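Local coordinates for histidine acid phosphatase (Bifidobacterium longum subsp. infantis, PDB 6RXD), which acts as a phytase of the histidine acid phosphatase family, probably removing phosphate groups from inositol polyphosphates and from 2,3-bisphosphoglycerate, at residues G33-S41 with R118-A126; K273-G281 with P288-K296. One frame throughout, in Å; residues are numbered along the deposited sequence. Where two conformers were deposited one is given.

Contact 1. Residues G33-S41 with R118-A126; sequences GYGPIYTES and RNRSLFDQA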
loop_
_atom_site.group_PDB
_atom_site.type_symbol
_atom_site.label_atom_id
_atom_site.label_comp_id
_atom_site.label_asym_id
_atom_site.label_seq_id
_atom_site.Cartn_x
_atom_site.Cartn_y
_atom_site.Cartn_z
ATOM N N GLY A 33 34.173 -7.630 10.096
ATOM C CA GLY A 33 34.313 -9.022 9.702
ATOM C C GLY A 33 33.120 -9.574 8.946
ATOM O O GLY A 33 33.190 -10.670 8.386
ATOM N N TYR A 34 32.021 -8.823 8.935
ATOM C CA TYR A 34 30.800 -9.274 8.259
ATOM C C TYR A 34 30.652 -8.642 6.876
ATOM O O TYR A 34 30.834 -7.436 6.717
ATOM C CB TYR A 34 29.567 -8.987 9.139
ATOM C CG TYR A 34 29.499 -9.872 10.370
ATOM C CD1 TYR A 34 28.611 -10.939 10.431
ATOM C CD2 TYR A 34 30.341 -9.652 11.459
ATOM C CE1 TYR A 34 28.542 -11.763 11.552
ATOM C CE2 TYR A 34 30.281 -10.478 12.590
ATOM C CZ TYR A 34 29.392 -11.532 12.619
ATOM O OH TYR A 34 29.331 -12.356 13.728
ATOM N N GLY A 35 30.328 -9.469 5.882
ATOM C CA GLY A 35 30.130 -9.013 4.515
ATOM C C GLY A 35 28.773 -9.458 3.997
ATOM O O GLY A 35 28.185 -10.410 4.520
ATOM N N PRO A 36 28.266 -8.776 2.962
ATOM C CA PRO A 36 26.904 -9.020 2.473
ATOM C C PRO A 36 26.747 -10.385 1.800
ATOM O O PRO A 36 27.621 -10.784 1.023
ATOM C CB PRO A 36 26.712 -7.913 1.433
ATOM C CG PRO A 36 28.110 -7.596 0.957
ATOM C CD PRO A 36 28.954 -7.717 2.195
ATOM N N ILE A 37 25.653 -11.093 2.090
ATOM C CA ILE A 37 25.348 -12.343 1.378
ATOM C C ILE A 37 23.946 -12.395 0.747
ATOM O O ILE A 37 23.690 -13.227 -0.117
ATOM C CB ILE A 37 25.515 -13.588 2.267
ATOM C CG1 ILE A 37 24.612 -13.498 3.501
ATOM C CG2 ILE A 37 26.979 -13.767 2.679
ATOM C CD1 ILE A 37 24.406 -14.848 4.193
ATOM N N TYR A 38 23.031 -11.530 1.181
ATOM C CA TYR A 38 21.660 -11.622 0.693
ATOM C C TYR A 38 20.915 -10.326 0.956
ATOM O O TYR A 38 21.221 -9.614 1.914
ATOM C CB TYR A 38 20.945 -12.803 1.382
ATOM C CG TYR A 38 19.535 -13.060 0.890
ATOM C CD1 TYR A 38 19.302 -13.616 -0.371
ATOM C CD2 TYR A 38 18.435 -12.762 1.692
ATOM C CE1 TYR A 38 18.000 -13.846 -0.826
ATOM C CE2 TYR A 38 17.143 -12.995 1.252
ATOM C CZ TYR A 38 16.929 -13.524 0.000
ATOM O OH TYR A 38 15.626 -13.740 -0.419
ATOM N N THR A 39 19.944 -10.010 0.108
ATOM C CA THR A 39 19.000 -8.948 0.448
ATOM C C THR A 39 17.614 -9.311 -0.062
ATOM O O THR A 39 17.486 -10.122 -0.971
ATOM C CB THR A 39 19.446 -7.584 -0.110
ATOM O OG1 THR A 39 18.605 -6.548 0.423
ATOM C CG2 THR A 39 19.385 -7.563 -1.644
ATOM N N GLU A 40 16.565 -8.737 0.521
ATOM C CA GLU A 40 15.224 -9.059 0.040
ATOM C C GLU A 40 14.237 -7.968 0.394
ATOM O O GLU A 40 14.507 -7.127 1.243
ATOM C CB GLU A 40 14.739 -10.391 0.606
ATOM C CG GLU A 40 14.635 -10.406 2.112
ATOM C CD GLU A 40 14.062 -11.695 2.626
ATOM O OE1 GLU A 40 13.203 -12.291 1.942
ATOM O OE2 GLU A 40 14.488 -12.129 3.718
ATOM N N SER A 41 13.089 -7.997 -0.268
ATOM C CA SER A 41 12.125 -6.919 -0.112
ATOM C C SER A 41 10.708 -7.391 -0.348
ATOM O O SER A 41 10.471 -8.416 -0.994
ATOM C CB SER A 41 12.434 -5.815 -1.118
ATOM O OG SER A 41 12.092 -6.250 -2.418
ATOM N N ARG A 118 22.610 0.547 -2.330
ATOM C CA ARG A 118 22.851 0.163 -0.942
ATOM C C ARG A 118 23.630 -1.140 -0.843
ATOM O O ARG A 118 24.399 -1.349 0.101
ATOM C CB ARG A 118 21.538 0.037 -0.164
ATOM C CG ARG A 118 21.753 -0.129 1.339
ATOM C CD ARG A 118 20.430 -0.117 2.084
ATOM N NE ARG A 118 19.755 -1.418 2.045
ATOM C CZ ARG A 118 18.691 -1.693 1.298
ATOM N NH1 ARG A 118 18.164 -0.770 0.502
ATOM N NH2 ARG A 118 18.148 -2.901 1.346
ATOM N N ASN A 119 23.424 -2.019 -1.817
ATOM C CA ASN A 119 24.079 -3.315 -1.803
ATOM C C ASN A 119 24.970 -3.505 -3.002
ATOM O O ASN A 119 25.028 -4.590 -3.573
ATOM C CB ASN A 119 23.066 -4.455 -1.715
ATOM C CG ASN A 119 22.658 -4.747 -0.287
ATOM O OD1 ASN A 119 23.483 -5.147 0.539
ATOM N ND2 ASN A 119 21.391 -4.549 0.009
ATOM N N ARG A 120 25.674 -2.441 -3.361
ATOM C CA ARG A 120 26.589 -2.466 -4.492
ATOM C C ARG A 120 27.600 -3.610 -4.384
ATOM O O ARG A 120 27.847 -4.319 -5.362
ATOM C CB ARG A 120 27.299 -1.113 -4.612
ATOM C CG ARG A 120 28.334 -1.055 -5.711
ATOM C CD ARG A 120 29.016 0.307 -5.754
ATOM N NE ARG A 120 28.056 1.382 -5.987
ATOM C CZ ARG A 120 27.720 1.840 -7.192
ATOM N NH1 ARG A 120 28.262 1.320 -8.286
ATOM N NH2 ARG A 120 26.834 2.820 -7.302
ATOM N N SER A 121 28.167 -3.815 -3.196
ATOM C CA SER A 121 29.161 -4.873 -3.039
ATOM C C SER A 121 28.551 -6.248 -3.307
ATOM O O SER A 121 29.119 -7.053 -4.049
ATOM C CB SER A 121 29.786 -4.837 -1.648
ATOM O OG SER A 121 30.772 -5.843 -1.543
ATOM N N LEU A 122 27.387 -6.506 -2.717
ATOM C CA LEU A 122 26.678 -7.768 -2.932
ATOM C C LEU A 122 26.431 -8.049 -4.407
ATOM O O LEU A 122 26.687 -9.149 -4.904
ATOM C CB LEU A 122 25.335 -7.757 -2.196
ATOM C CG LEU A 122 24.450 -9.000 -2.374
ATOM C CD1 LEU A 122 25.069 -10.218 -1.698
ATOM C CD2 LEU A 122 23.038 -8.755 -1.844
ATOM N N PHE A 123 25.926 -7.049 -5.114
ATOM C CA PHE A 123 25.536 -7.266 -6.496
ATOM C C PHE A 123 26.708 -7.277 -7.461
ATOM O O PHE A 123 26.661 -7.981 -8.463
ATOM C CB PHE A 123 24.455 -6.274 -6.908
ATOM C CG PHE A 123 23.132 -6.543 -6.240
ATOM C CD1 PHE A 123 22.467 -7.746 -6.460
ATOM C CD2 PHE A 123 22.567 -5.612 -5.380
ATOM C CE1 PHE A 123 21.247 -8.012 -5.832
ATOM C CE2 PHE A 123 21.357 -5.873 -4.748
ATOM C CZ PHE A 123 20.696 -7.075 -4.981
ATOM N N ASP A 124 27.758 -6.519 -7.164
ATOM C CA ASP A 124 28.974 -6.614 -7.976
ATOM C C ASP A 124 29.630 -7.985 -7.833
ATOM O O ASP A 124 30.181 -8.515 -8.798
ATOM C CB ASP A 124 29.965 -5.490 -7.653
ATOM C CG ASP A 124 29.442 -4.121 -8.045
ATOM O OD1 ASP A 124 28.376 -4.049 -8.695
ATOM O OD2 ASP A 124 30.103 -3.112 -7.713
ATOM N N GLN A 125 29.579 -8.567 -6.636
ATOM C CA GLN A 125 30.077 -9.924 -6.436
ATOM C C GLN A 125 29.216 -10.920 -7.199
ATOM O O GLN A 125 29.728 -11.844 -7.826
ATOM C CB GLN A 125 30.076 -10.289 -4.951
ATOM C CG GLN A 125 31.039 -9.489 -4.103
ATOM C CD GLN A 125 31.082 -9.989 -2.671
ATOM O OE1 GLN A 125 30.776 -9.252 -1.731
ATOM N NE2 GLN A 125 31.456 -11.252 -2.500
ATOM N N ALA A 126 27.902 -10.719 -7.147
ATOM C CA ALA A 126 26.955 -11.591 -7.841
ATOM C C ALA A 126 27.192 -11.582 -9.342
ATOM O O ALA A 126 27.126 -12.624 -9.990
ATOM C CB ALA A 126 25.528 -11.162 -7.545
HETATM O O HOH W 1 23.037 -7.518 2.101
HETATM O O HOH W 2 17.024 -4.844 -1.139
#
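Pro36, Thr39, Leu122 and Phe123 carry the apolar part of the interface. Pro36 sets its CB 3.9 Å from Leu122 CB, and its ring CG extends alongside Ser121, 4.1 Å from OG. Leu122, with CG anti to the backbone N (chi1 178°), sends its fork along the strand: CD1 lies 3.5 Å from Ile37 C, over the main chain, while CD2 meets Thr39 CG2 at 3.8 Å. The same threonine methyl also comes within 3.6 Å of Phe123 CZ.

The axes of helix 120-126 and strand 34-41 approach to 7.8 Å, with a crossing angle of -70°. This is a helix laid across the mixed sheet of the histidine phosphatase fold, on the strand that leads into the family's Arg-His-Gly motif. A classic beta bulge sets Ile37 and Tyr38 both opposite Val450 of strand 445-453; Ile37 and Glu40 point away from helix 120-126, and their side chains touch helix 372-386.

Polar groups meet mainly through third parties. Water 1 can bond Tyr38 O (2.8 Å) and Asn119 OD1 (2.9 Å), though more acceptors than protons surround it. Water 2 donates to Thr39 OG1 and accepts a weak bond from Arg118 NH2. Thr39 OG1 and Asn119 ND2 are close but badly angled for a bond; Asn119 ND2 instead bonds Asp449 OD1, which also forms a salt bridge with Arg118 NH2, while Thr39 OG1 has Asp449 OD1 and Trp448 O as partners. An alanine in place of Thr39 would probably leave water 2 short of a partner and open a gap beside Leu122 CD2 and Phe123 CZ.

Contact 2. Residues K273-G281 with P288-K296; sequences KGGKNCAPG and PDACGEVSK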
loop_
_atom_site.group_PDB
_atom_site.type_symbol
_atom_site.label_atom_id
_atom_site.label_comp_id
_atom_site.label_asym_id
_atom_site.label_seq_id
_atom_site.Cartn_x
_atom_site.Cartn_y
_atom_site.Cartn_z
ATOM N N LYS A 273 -32.904 5.854 -13.955
ATOM C CA LYS A 273 -33.365 5.433 -15.280
ATOM C C LYS A 273 -32.363 5.783 -16.387
ATOM O O LYS A 273 -32.580 5.451 -17.556
ATOM C CB LYS A 273 -34.763 5.996 -15.599
ATOM C CG LYS A 273 -34.872 7.521 -15.556
ATOM C CD LYS A 273 -34.551 8.136 -16.910
ATOM C CE LYS A 273 -34.968 9.599 -16.991
ATOM N NZ LYS A 273 -34.091 10.541 -16.243
ATOM N N GLY A 274 -31.270 6.445 -16.018
ATOM C CA GLY A 274 -30.232 6.746 -16.986
ATOM C C GLY A 274 -29.545 5.479 -17.460
ATOM O O GLY A 274 -29.759 4.398 -16.912
ATOM N N GLY A 275 -28.707 5.614 -18.482
ATOM C CA GLY A 275 -28.026 4.462 -19.031
ATOM C C GLY A 275 -26.617 4.345 -18.507
ATOM O O GLY A 275 -26.126 5.231 -17.802
ATOM N N LYS A 276 -25.960 3.240 -18.833
ATOM C CA LYS A 276 -24.556 3.052 -18.507
ATOM C C LYS A 276 -23.744 4.199 -19.085
ATOM O O LYS A 276 -23.977 4.592 -20.226
ATOM C CB LYS A 276 -24.057 1.749 -19.117
ATOM C CG LYS A 276 -22.868 1.209 -18.384
ATOM C CD LYS A 276 -21.927 0.443 -19.277
ATOM C CE LYS A 276 -20.740 0.040 -18.444
ATOM N NZ LYS A 276 -20.544 1.082 -17.388
ATOM N N ASN A 277 -22.802 4.727 -18.318
ATOM C CA ASN A 277 -22.043 5.887 -18.772
ATOM C C ASN A 277 -20.569 5.561 -18.980
ATOM O O ASN A 277 -20.073 4.534 -18.520
ATOM C CB ASN A 277 -22.211 7.046 -17.777
ATOM C CG ASN A 277 -21.978 8.401 -18.410
ATOM O OD1 ASN A 277 -21.924 8.529 -19.634
ATOM N ND2 ASN A 277 -21.852 9.431 -17.575
ATOM N N CYS A 278 -19.886 6.433 -19.708
ATOM C CA CYS A 278 -18.462 6.281 -19.977
ATOM C C CYS A 278 -17.815 7.652 -19.835
ATOM O O CYS A 278 -18.418 8.653 -20.217
ATOM C CB CYS A 278 -18.259 5.751 -21.398
ATOM S SG CYS A 278 -16.547 5.410 -21.868
ATOM N N ALA A 279 -16.603 7.697 -19.287
ATOM C CA ALA A 279 -15.880 8.961 -19.159
ATOM C C ALA A 279 -15.738 9.640 -20.525
ATOM O O ALA A 279 -15.494 8.961 -21.527
ATOM C CB ALA A 279 -14.524 8.719 -18.551
ATOM N N PRO A 280 -15.899 10.976 -20.573
ATOM C CA PRO A 280 -15.769 11.704 -21.843
ATOM C C PRO A 280 -14.419 11.428 -22.499
ATOM O O PRO A 280 -13.387 11.511 -21.823
ATOM C CB PRO A 280 -15.839 13.175 -21.413
ATOM C CG PRO A 280 -16.613 13.162 -20.139
ATOM C CD PRO A 280 -16.192 11.886 -19.448
ATOM N N GLY A 281 -14.432 11.080 -23.786
ATOM C CA GLY A 281 -13.205 10.841 -24.531
ATOM C C GLY A 281 -12.656 9.430 -24.437
ATOM O O GLY A 281 -11.701 9.069 -25.131
ATOM N N PRO A 288 -12.325 -0.536 -20.131
ATOM C CA PRO A 288 -13.618 -0.901 -19.535
ATOM C C PRO A 288 -13.879 -0.174 -18.220
ATOM O O PRO A 288 -15.036 0.056 -17.854
ATOM C CB PRO A 288 -13.473 -2.407 -19.269
ATOM C CG PRO A 288 -12.400 -2.865 -20.211
ATOM C CD PRO A 288 -11.455 -1.708 -20.339
ATOM N N ASP A 289 -12.809 0.179 -17.519
ATOM C CA ASP A 289 -12.936 0.849 -16.231
ATOM C C ASP A 289 -13.339 2.309 -16.377
ATOM O O ASP A 289 -13.660 2.969 -15.391
ATOM C CB ASP A 289 -11.645 0.706 -15.431
ATOM C CG ASP A 289 -11.457 -0.699 -14.898
ATOM O OD1 ASP A 289 -12.429 -1.253 -14.341
ATOM O OD2 ASP A 289 -10.354 -1.267 -15.050
ATOM N N ALA A 290 -13.347 2.814 -17.607
ATOM C CA ALA A 290 -13.833 4.172 -17.845
ATOM C C ALA A 290 -15.360 4.222 -17.844
ATOM O O ALA A 290 -15.961 5.294 -17.914
ATOM C CB ALA A 290 -13.279 4.722 -19.142
ATOM N N CYS A 291 -15.979 3.050 -17.762
ATOM C CA CYS A 291 -17.416 2.941 -17.647
ATOM C C CYS A 291 -17.745 2.387 -16.267
ATOM O O CYS A 291 -17.428 1.237 -15.966
ATOM C CB CYS A 291 -17.935 1.997 -18.724
ATOM S SG CYS A 291 -17.436 2.451 -20.383
ATOM N N GLY A 292 -18.390 3.202 -15.439
ATOM C CA GLY A 292 -18.621 2.843 -14.050
ATOM C C GLY A 292 -19.862 2.000 -13.820
ATOM O O GLY A 292 -20.667 1.791 -14.729
ATOM N N GLU A 293 -20.016 1.513 -12.593
ATOM C CA GLU A 293 -21.185 0.718 -12.236
ATOM C C GLU A 293 -22.325 1.651 -11.885
ATOM O O GLU A 293 -22.141 2.588 -11.118
ATOM C CB GLU A 293 -20.862 -0.189 -11.051
ATOM C CG GLU A 293 -19.851 -1.262 -11.384
ATOM C CD GLU A 293 -19.472 -2.056 -10.169
ATOM O OE1 GLU A 293 -20.046 -1.755 -9.106
ATOM O OE2 GLU A 293 -18.624 -2.968 -10.276
ATOM N N VAL A 294 -23.511 1.373 -12.419
ATOM C CA VAL A 294 -24.626 2.306 -12.287
ATOM C C VAL A 294 -25.189 2.384 -10.876
ATOM O O VAL A 294 -25.854 3.345 -10.538
ATOM C CB VAL A 294 -25.782 1.982 -13.278
ATOM C CG1 VAL A 294 -25.273 1.985 -14.702
ATOM C CG2 VAL A 294 -26.433 0.625 -12.945
ATOM N N SER A 295 -24.931 1.388 -10.039
ATOM C CA SER A 295 -25.500 1.360 -8.697
ATOM C C SER A 295 -24.775 2.300 -7.747
ATOM O O SER A 295 -25.283 2.622 -6.679
ATOM C CB SER A 295 -25.469 -0.057 -8.125
ATOM O OG SER A 295 -26.458 -0.857 -8.731
ATOM N N LYS A 296 -23.568 2.715 -8.132
ATOM C CA LYS A 296 -22.801 3.659 -7.318
ATOM C C LYS A 296 -23.589 4.972 -7.228
ATOM O O LYS A 296 -24.173 5.426 -8.224
ATOM C CB LYS A 296 -21.431 3.919 -7.939
ATOM C CG LYS A 296 -20.494 2.702 -7.988
ATOM C CD LYS A 296 -20.201 2.129 -6.607
ATOM C CE LYS A 296 -19.302 0.884 -6.714
ATOM N NZ LYS A 296 -19.059 0.241 -5.398
HETATM O O HOH W 3 -22.225 4.077 -15.638
HETATM O O HOH W 4 -20.045 5.559 -15.453
#
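The flat groups between Ala279 and Ala290, and between Lys276 and Gly292, are peptide carbonyls, each approached by a donor tilted out of its plane. Ala279 N approaches Ala290 O at 2.8 Å, tilted 25° from that carbonyl plane. Lys276 NZ, in the conformer given, reaches Gly292 O at 2.8 Å with a tilt of 29°; bends at chi2 and chi4 curl the chain back over Cys291 to get there. Two CA-H...O contacts lie between these bonds: Cys278 CA to Ala290 O at 3.4 Å, and Cys291 CA to Asn277 O at 3.2 Å.

The touching parts run 147° apart, roughly antiparallel, yet neither is a regular strand. At Asn277 and Gly292 the backbones are joined through solvent: water 3 accepts from Asn277 N (2.8 Å) and can bond Gly292 O (2.9 Å), while water 4 accepts from Gly292 N (2.9 Å) and can bond Asn277 O weakly. Val294 CG1 packs beside Lys276 CA, and the methyls of Ala279 and Ala290 adjoin, Ala279 also resting on helix 75-95.

Cys278 and Cys291 form a disulfide in a crystal structure of this protein. Here Cys278 has two conformers; in the one given, its SG stands 3.4 Å from Cys291 SG, too far for a covalent bond. In this conformer the pairing rests on the Ala279-Ala290 backbone bond and the waters, the lysine bond depending on which of its own two conformers is present.

Going from the N terminus, strand 34-44 comes first, and contact 1 closes when helix 120-129 returns to it after 76 mostly helical residues. That excursion includes helices 55-69 and 75-95. Contact 2 opens only later, inside the long loop between strands 264-265 and 297-298, and closes a short turnback with six residues between its segments. The two closures are thus in series, neither nested nor crossed. The centres of contact 1 and contact 2 lie about 50 Å apart, on opposite sides of the chain's centre. Contact 1 ties a helix to the mixed sheet; contact 2 joins two limbs of one loop, whose side chains rest on helices 55-69 and 75-95 from the first excursion.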